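Local structure of (5-formylfuran-3-yl)methyl phosphate transaminase (Methanococcus jannaschii, 2Z61) at residues 118-123 with 137-142; 311-316 with 344-349. The protein catalyses the pyridoxal-phosphate-dependent transfer of an amino group from alanine to a furancarboxaldehyde phosphate, giving the aminomethylfuran precursor of methanofuran. All blocks are in the same frame, centred on the assembly; numbering follows the deposited sequence.

Interaction 1 of 2, residues 118-123 with 137-142; sequences IQNPCY and PVFCDF
Ile118 and Phe139 meet on one face of the sheet, where CD1 of Ile118 rests over the Phe139 ring, 3.8 Å from its centroid and displaced toward the rim. The isoleucine branch gets there because CG1 lies between the backbone N and the carbonyl carbon (chi1 47°); CD1 also touches CB of Pro137. At the edge of the Phe139 ring stands CB of Asn120, whose amide is turned steeply to the ring. Away from this pair, Gln119 lies over Phe142: its CB sits above the ring centre, 3.6 Å from the centroid, and its amide continues the stack nearly parallel to the ring, the planes 11° apart. Three backbone bonds hold these side chains in parallel register: Ile118 N to Val138 O (3.0 Å), Cys140 N to Ile118 O (3.3 Å) and Asn120 N to Cys140 O (3.2 Å), the last with its donor above the carbonyl plane. Further out, the Asn120 amide bonds to Lys341 N and Ser340 OG, and Asp141 forms a salt bridge with Lys341, tying the strand ends to the 340-341 loop. Leu147 of helix 144-150 packs on Cys140 and Phe142, and helix 125-132 sets Ile130 against Ile118 and Pro137. Strand 115-119, that helix and strand 136-140 make a beta-alpha-beta crossover at the margin of the seven-stranded mixed sheet typical of pyridoxal-phosphate-dependent aminotransferases.

Interaction 2 of 2, residues 311-316 with 344-349; sequences PNIGED and NYIRIS
An Asx turn shapes the loop between strand 308-309 and helix 317-328 where it packs against the start of strand 346-349. OD1 of Asn312 accepts Gly314 N at 2.8 Å, in the carbonyl plane, while ND2 of the same amide reaches across to Tyr345 OH at 3.0 Å, the hydroxyl tilted slightly from the amide plane. With CG anti to the backbone N (chi1 -179°), the Asn312 side chain runs over the tyrosine: CB lies above the ring, 3.9 Å from its centroid, and amide and ring are turned 60° apart. Both amide ends are thus used, one to close the turn and one to bond Tyr345, just ahead of the strand. Replacing Tyr345 by an alanine removes both hydroxyl and ring, which is likely to leave Asn312 ND2 without its mate and a gap beside CB, with OD1 still tied to Gly314 N. The backbones join through Ile313 N, which donates to Asn344 O at 2.9 Å, with the donor almost in line with the acceptor's C=O bond. Next to it, CA of Asn344 makes a close C-H...O contact with Glu315 O (3.0 Å). On the apolar side, Ile313 CD1 touches Ile346 CG2 at 3.8 Å, the two side chains crossing at about a right angle, and the Pro311 ring lies against CG1 of Ile346. Asp316 ends the loop as N-cap of helix 317-328, its OD1 accepting Glu319 N. Phe320 from that helix packs on both Ile313 and Ile346, while strand 346-349 itself runs antiparallel between strands 308-309 and 333-334 in a three-stranded sheet.

How the interactions relate
Interaction 1 closes before interaction 2 opens along the chain. Their centres are about 17 Å apart and their nearest atoms about 6 Å, without touching. They use different sheets: 118-123 with 137-142 pairs two strands of the seven-stranded mixed sheet, whereas 311-316 with 344-349 borders the small antiparallel sheet of strands 308-309, 346-349 and 333-334. Phe310 bridges the gap, meeting Pro121 of interaction 1 and the Tyr345 ring of interaction 2, and Asn165 touches Tyr123 while bonding to Arg347. The loop holding Lys341, a partner of Asn120 and Asp141, runs on into 344-349, so the two sheets are tied together by chain connection and shared neighbours alike.

Interaction 1 of 2, residues 118-123 with 137-142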
loop_
_atom_site.group_PDB
_atom_site.type_symbol
_atom_site.label_atom_id
_atom_site.label_comp_id
_atom_site.label_asym_id
_atom_site.label_seq_id
_atom_site.Cartn_x
_atom_site.Cartn_y
_atom_site.Cartn_z
ATOM N N ILE A 118 3.206 4.707 23.345
ATOM C CA ILE A 118 2.194 3.742 22.940
ATOM C C ILE A 118 1.738 3.009 24.192
ATOM O O ILE A 118 2.511 2.840 25.132
ATOM C CB ILE A 118 2.755 2.721 21.922
ATOM C CG1 ILE A 118 4.108 2.188 22.408
ATOM C CG2 ILE A 118 2.883 3.375 20.555
ATOM C CD1 ILE A 118 4.786 1.225 21.440
ATOM N N GLN A 119 0.483 2.581 24.213
ATOM C CA GLN A 119 -0.036 1.878 25.380
ATOM C C GLN A 119 0.523 0.454 25.523
ATOM O O GLN A 119 0.860 -0.196 24.529
ATOM C CB GLN A 119 -1.564 1.830 25.314
ATOM C CG GLN A 119 -2.237 1.089 26.462
ATOM C CD GLN A 119 -3.733 1.341 26.493
ATOM O OE1 GLN A 119 -4.354 1.560 25.453
ATOM N NE2 GLN A 119 -4.321 1.297 27.684
ATOM N N ASN A 120 0.630 -0.001 26.769
ATOM C CA ASN A 120 1.104 -1.345 27.101
ATOM C C ASN A 120 -0.097 -2.017 27.770
ATOM O O ASN A 120 -0.424 -1.696 28.909
ATOM C CB ASN A 120 2.257 -1.272 28.109
ATOM C CG ASN A 120 3.004 -2.600 28.260
ATOM O OD1 ASN A 120 2.468 -3.674 27.987
ATOM N ND2 ASN A 120 4.248 -2.519 28.715
ATOM N N PRO A 121 -0.760 -2.969 27.087
ATOM C CA PRO A 121 -0.548 -3.534 25.748
ATOM C C PRO A 121 -1.174 -2.719 24.617
ATOM O O PRO A 121 -2.020 -1.860 24.858
ATOM C CB PRO A 121 -1.194 -4.900 25.866
ATOM C CG PRO A 121 -2.424 -4.569 26.661
ATOM C CD PRO A 121 -1.881 -3.658 27.756
ATOM N N CYS A 122 -0.764 -3.014 23.383
ATOM C CA CYS A 122 -1.284 -2.324 22.202
ATOM C C CYS A 122 -1.093 -3.157 20.930
ATOM O O CYS A 122 -0.628 -4.296 20.980
ATOM C CB CYS A 122 -0.587 -0.973 22.027
ATOM S SG CYS A 122 1.004 -1.045 21.169
ATOM N N TYR A 123 -1.455 -2.571 19.790
ATOM C CA TYR A 123 -1.325 -3.216 18.481
ATOM C C TYR A 123 0.166 -3.456 18.201
ATOM O O TYR A 123 0.950 -2.518 18.155
ATOM C CB TYR A 123 -1.916 -2.307 17.402
ATOM C CG TYR A 123 -2.029 -2.937 16.033
ATOM C CD1 TYR A 123 -1.564 -2.273 14.896
ATOM C CD2 TYR A 123 -2.637 -4.180 15.865
ATOM C CE1 TYR A 123 -1.703 -2.833 13.629
ATOM C CE2 TYR A 123 -2.782 -4.748 14.608
ATOM C CZ TYR A 123 -2.313 -4.070 13.496
ATOM O OH TYR A 123 -2.459 -4.641 12.253
ATOM N N PRO A 137 10.066 3.577 20.585
ATOM C CA PRO A 137 8.736 3.346 21.148
ATOM C C PRO A 137 8.787 3.319 22.670
ATOM O O PRO A 137 9.575 2.573 23.256
ATOM C CB PRO A 137 8.347 1.992 20.562
ATOM C CG PRO A 137 9.648 1.293 20.449
ATOM C CD PRO A 137 10.560 2.374 19.896
ATOM N N VAL A 138 7.957 4.136 23.311
ATOM C CA VAL A 138 7.920 4.184 24.767
ATOM C C VAL A 138 6.632 3.566 25.308
ATOM O O VAL A 138 5.549 4.148 25.184
ATOM C CB VAL A 138 8.029 5.640 25.299
ATOM C CG1 VAL A 138 7.989 5.637 26.820
ATOM C CG2 VAL A 138 9.324 6.294 24.809
ATOM N N PHE A 139 6.744 2.384 25.906
ATOM C CA PHE A 139 5.577 1.725 26.475
ATOM C C PHE A 139 5.217 2.337 27.818
ATOM O O PHE A 139 6.096 2.702 28.591
ATOM C CB PHE A 139 5.832 0.231 26.666
ATOM C CG PHE A 139 5.765 -0.560 25.402
ATOM C CD1 PHE A 139 6.846 -0.599 24.527
ATOM C CD2 PHE A 139 4.602 -1.248 25.063
ATOM C CE1 PHE A 139 6.770 -1.312 23.326
ATOM C CE2 PHE A 139 4.515 -1.964 23.866
ATOM C CZ PHE A 139 5.602 -1.996 22.996
ATOM N N CYS A 140 3.919 2.455 28.088
ATOM C CA CYS A 140 3.448 3.002 29.360
ATOM C C CYS A 140 1.952 2.772 29.539
ATOM O O CYS A 140 1.227 2.574 28.560
ATOM C CB CYS A 140 3.754 4.503 29.446
ATOM S SG CYS A 140 2.863 5.533 28.266
ATOM N N ASP A 141 1.494 2.771 30.789
ATOM C CA ASP A 141 0.071 2.597 31.065
ATOM C C ASP A 141 -0.569 3.906 30.646
ATOM O O ASP A 141 0.078 4.950 30.697
ATOM C CB ASP A 141 -0.195 2.376 32.558
ATOM C CG ASP A 141 0.652 1.273 33.145
ATOM O OD1 ASP A 141 0.865 0.251 32.455
ATOM O OD2 ASP A 141 1.090 1.423 34.307
ATOM N N PHE A 142 -1.828 3.875 30.232
ATOM C CA PHE A 142 -2.459 5.120 29.831
ATOM C C PHE A 142 -3.222 5.793 30.966
ATOM O O PHE A 142 -4.437 5.951 30.916
ATOM C CB PHE A 142 -3.350 4.902 28.596
ATOM C CG PHE A 142 -2.620 5.097 27.279
ATOM C CD1 PHE A 142 -1.227 5.134 27.243
ATOM C CD2 PHE A 142 -3.321 5.261 26.085
ATOM C CE1 PHE A 142 -0.543 5.333 26.046
ATOM C CE2 PHE A 142 -2.643 5.461 24.881
ATOM C CZ PHE A 142 -1.250 5.497 24.863
#

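Interaction 2 of 2, residues 311-316 with 344-349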
loop_
_atom_site.group_PDB
_atom_site.type_symbol
_atom_site.label_atom_id
_atom_site.label_comp_id
_atom_site.label_asym_id
_atom_site.label_seq_id
_atom_site.Cartn_x
_atom_site.Cartn_y
_atom_site.Cartn_z
ATOM N N PRO A 311 -8.497 -10.946 29.046
ATOM C CA PRO A 311 -8.489 -11.394 30.441
ATOM C C PRO A 311 -7.144 -11.743 31.064
ATOM O O PRO A 311 -6.242 -12.254 30.392
ATOM C CB PRO A 311 -9.413 -12.603 30.410
ATOM C CG PRO A 311 -9.104 -13.197 29.071
ATOM C CD PRO A 311 -9.081 -11.976 28.170
ATOM N N ASN A 312 -7.028 -11.455 32.358
ATOM C CA ASN A 312 -5.833 -11.780 33.130
ATOM C C ASN A 312 -6.131 -13.178 33.669
ATOM O O ASN A 312 -6.959 -13.336 34.565
ATOM C CB ASN A 312 -5.660 -10.812 34.301
ATOM C CG ASN A 312 -4.413 -11.105 35.119
ATOM O OD1 ASN A 312 -4.146 -12.251 35.477
ATOM N ND2 ASN A 312 -3.648 -10.065 35.421
ATOM N N ILE A 313 -5.469 -14.186 33.116
ATOM C CA ILE A 313 -5.706 -15.559 33.542
ATOM C C ILE A 313 -4.809 -15.985 34.693
ATOM O O ILE A 313 -4.711 -17.173 35.007
ATOM C CB ILE A 313 -5.512 -16.538 32.371
ATOM C CG1 ILE A 313 -4.061 -16.497 31.890
ATOM C CG2 ILE A 313 -6.468 -16.180 31.240
ATOM C CD1 ILE A 313 -3.755 -17.498 30.795
ATOM N N GLY A 314 -4.157 -15.010 35.317
ATOM C CA GLY A 314 -3.282 -15.300 36.437
ATOM C C GLY A 314 -2.111 -16.215 36.126
ATOM O O GLY A 314 -1.480 -16.742 37.042
ATOM N N GLU A 315 -1.804 -16.407 34.849
ATOM C CA GLU A 315 -0.699 -17.284 34.483
ATOM C C GLU A 315 -0.133 -17.059 33.092
ATOM O O GLU A 315 -0.708 -16.344 32.303
ATOM C CB GLU A 315 -1.107 -18.747 34.654
ATOM C CG GLU A 315 -2.319 -19.149 33.836
ATOM C CD GLU A 315 -2.573 -20.643 33.864
ATOM O OE1 GLU A 315 -1.712 -21.403 33.376
ATOM O OE2 GLU A 315 -3.637 -21.058 34.369
ATOM N N ASP A 316 0.932 -17.773 32.757
ATOM C CA ASP A 316 1.601 -17.525 31.494
ATOM C C ASP A 316 0.734 -17.791 30.277
ATOM O O ASP A 316 0.553 -18.935 29.861
ATOM C CB ASP A 316 2.899 -18.332 31.401
ATOM C CG ASP A 316 3.750 -17.912 30.220
ATOM O OD1 ASP A 316 3.341 -18.183 29.070
ATOM O OD2 ASP A 316 4.824 -17.316 30.439
ATOM N N ASN A 344 0.657 -12.623 31.641
ATOM C CA ASN A 344 -0.437 -13.332 32.306
ATOM C C ASN A 344 -1.783 -13.168 31.608
ATOM O O ASN A 344 -2.807 -13.649 32.098
ATOM C CB ASN A 344 -0.485 -12.896 33.777
ATOM C CG ASN A 344 0.773 -13.314 34.523
ATOM O OD1 ASN A 344 1.073 -14.508 34.624
ATOM N ND2 ASN A 344 1.515 -12.343 35.040
ATOM N N TYR A 345 -1.769 -12.522 30.445
ATOM C CA TYR A 345 -2.950 -12.364 29.614
ATOM C C TYR A 345 -3.022 -13.161 28.281
ATOM O O TYR A 345 -2.041 -13.749 27.818
ATOM C CB TYR A 345 -3.036 -10.904 29.299
ATOM C CG TYR A 345 -3.212 -10.022 30.515
ATOM C CD1 TYR A 345 -2.160 -9.762 31.398
ATOM C CD2 TYR A 345 -4.447 -9.422 30.765
ATOM C CE1 TYR A 345 -2.334 -8.918 32.499
ATOM C CE2 TYR A 345 -4.634 -8.579 31.863
ATOM C CZ TYR A 345 -3.572 -8.331 32.725
ATOM O OH TYR A 345 -3.753 -7.497 33.804
ATOM N N ILE A 346 -4.208 -13.126 27.672
ATOM C CA ILE A 346 -4.465 -13.741 26.375
ATOM C C ILE A 346 -5.604 -12.956 25.725
ATOM O O ILE A 346 -6.476 -12.420 26.417
ATOM C CB ILE A 346 -4.907 -15.222 26.489
ATOM C CG1 ILE A 346 -6.302 -15.308 27.112
ATOM C CG2 ILE A 346 -3.892 -16.009 27.304
ATOM C CD1 ILE A 346 -6.947 -16.674 26.971
ATOM N N ARG A 347 -5.594 -12.878 24.403
ATOM C CA ARG A 347 -6.655 -12.160 23.710
ATOM C C ARG A 347 -7.637 -13.141 23.101
ATOM O O ARG A 347 -7.248 -14.094 22.420
ATOM C CB ARG A 347 -6.094 -11.266 22.601
ATOM C CG ARG A 347 -7.166 -10.405 21.923
ATOM C CD ARG A 347 -6.652 -9.732 20.651
ATOM N NE ARG A 347 -6.654 -10.647 19.514
ATOM C CZ ARG A 347 -6.261 -10.314 18.285
ATOM N NH1 ARG A 347 -5.834 -9.085 18.026
ATOM N NH2 ARG A 347 -6.302 -11.214 17.307
ATOM N N ILE A 348 -8.913 -12.910 23.378
ATOM C CA ILE A 348 -9.973 -13.736 22.835
ATOM C C ILE A 348 -10.752 -12.877 21.854
ATOM O O ILE A 348 -11.210 -11.784 22.195
ATOM C CB ILE A 348 -10.937 -14.241 23.934
ATOM C CG1 ILE A 348 -10.258 -15.346 24.749
ATOM C CG2 ILE A 348 -12.229 -14.756 23.306
ATOM C CD1 ILE A 348 -11.166 -16.000 25.784
ATOM N N SER A 349 -10.878 -13.363 20.628
ATOM C CA SER A 349 -11.617 -12.643 19.603
ATOM C C SER A 349 -12.938 -13.347 19.351
ATOM O O SER A 349 -12.959 -14.540 19.066
ATOM C CB SER A 349 -10.819 -12.601 18.301
ATOM O OG SER A 349 -11.652 -12.206 17.225
#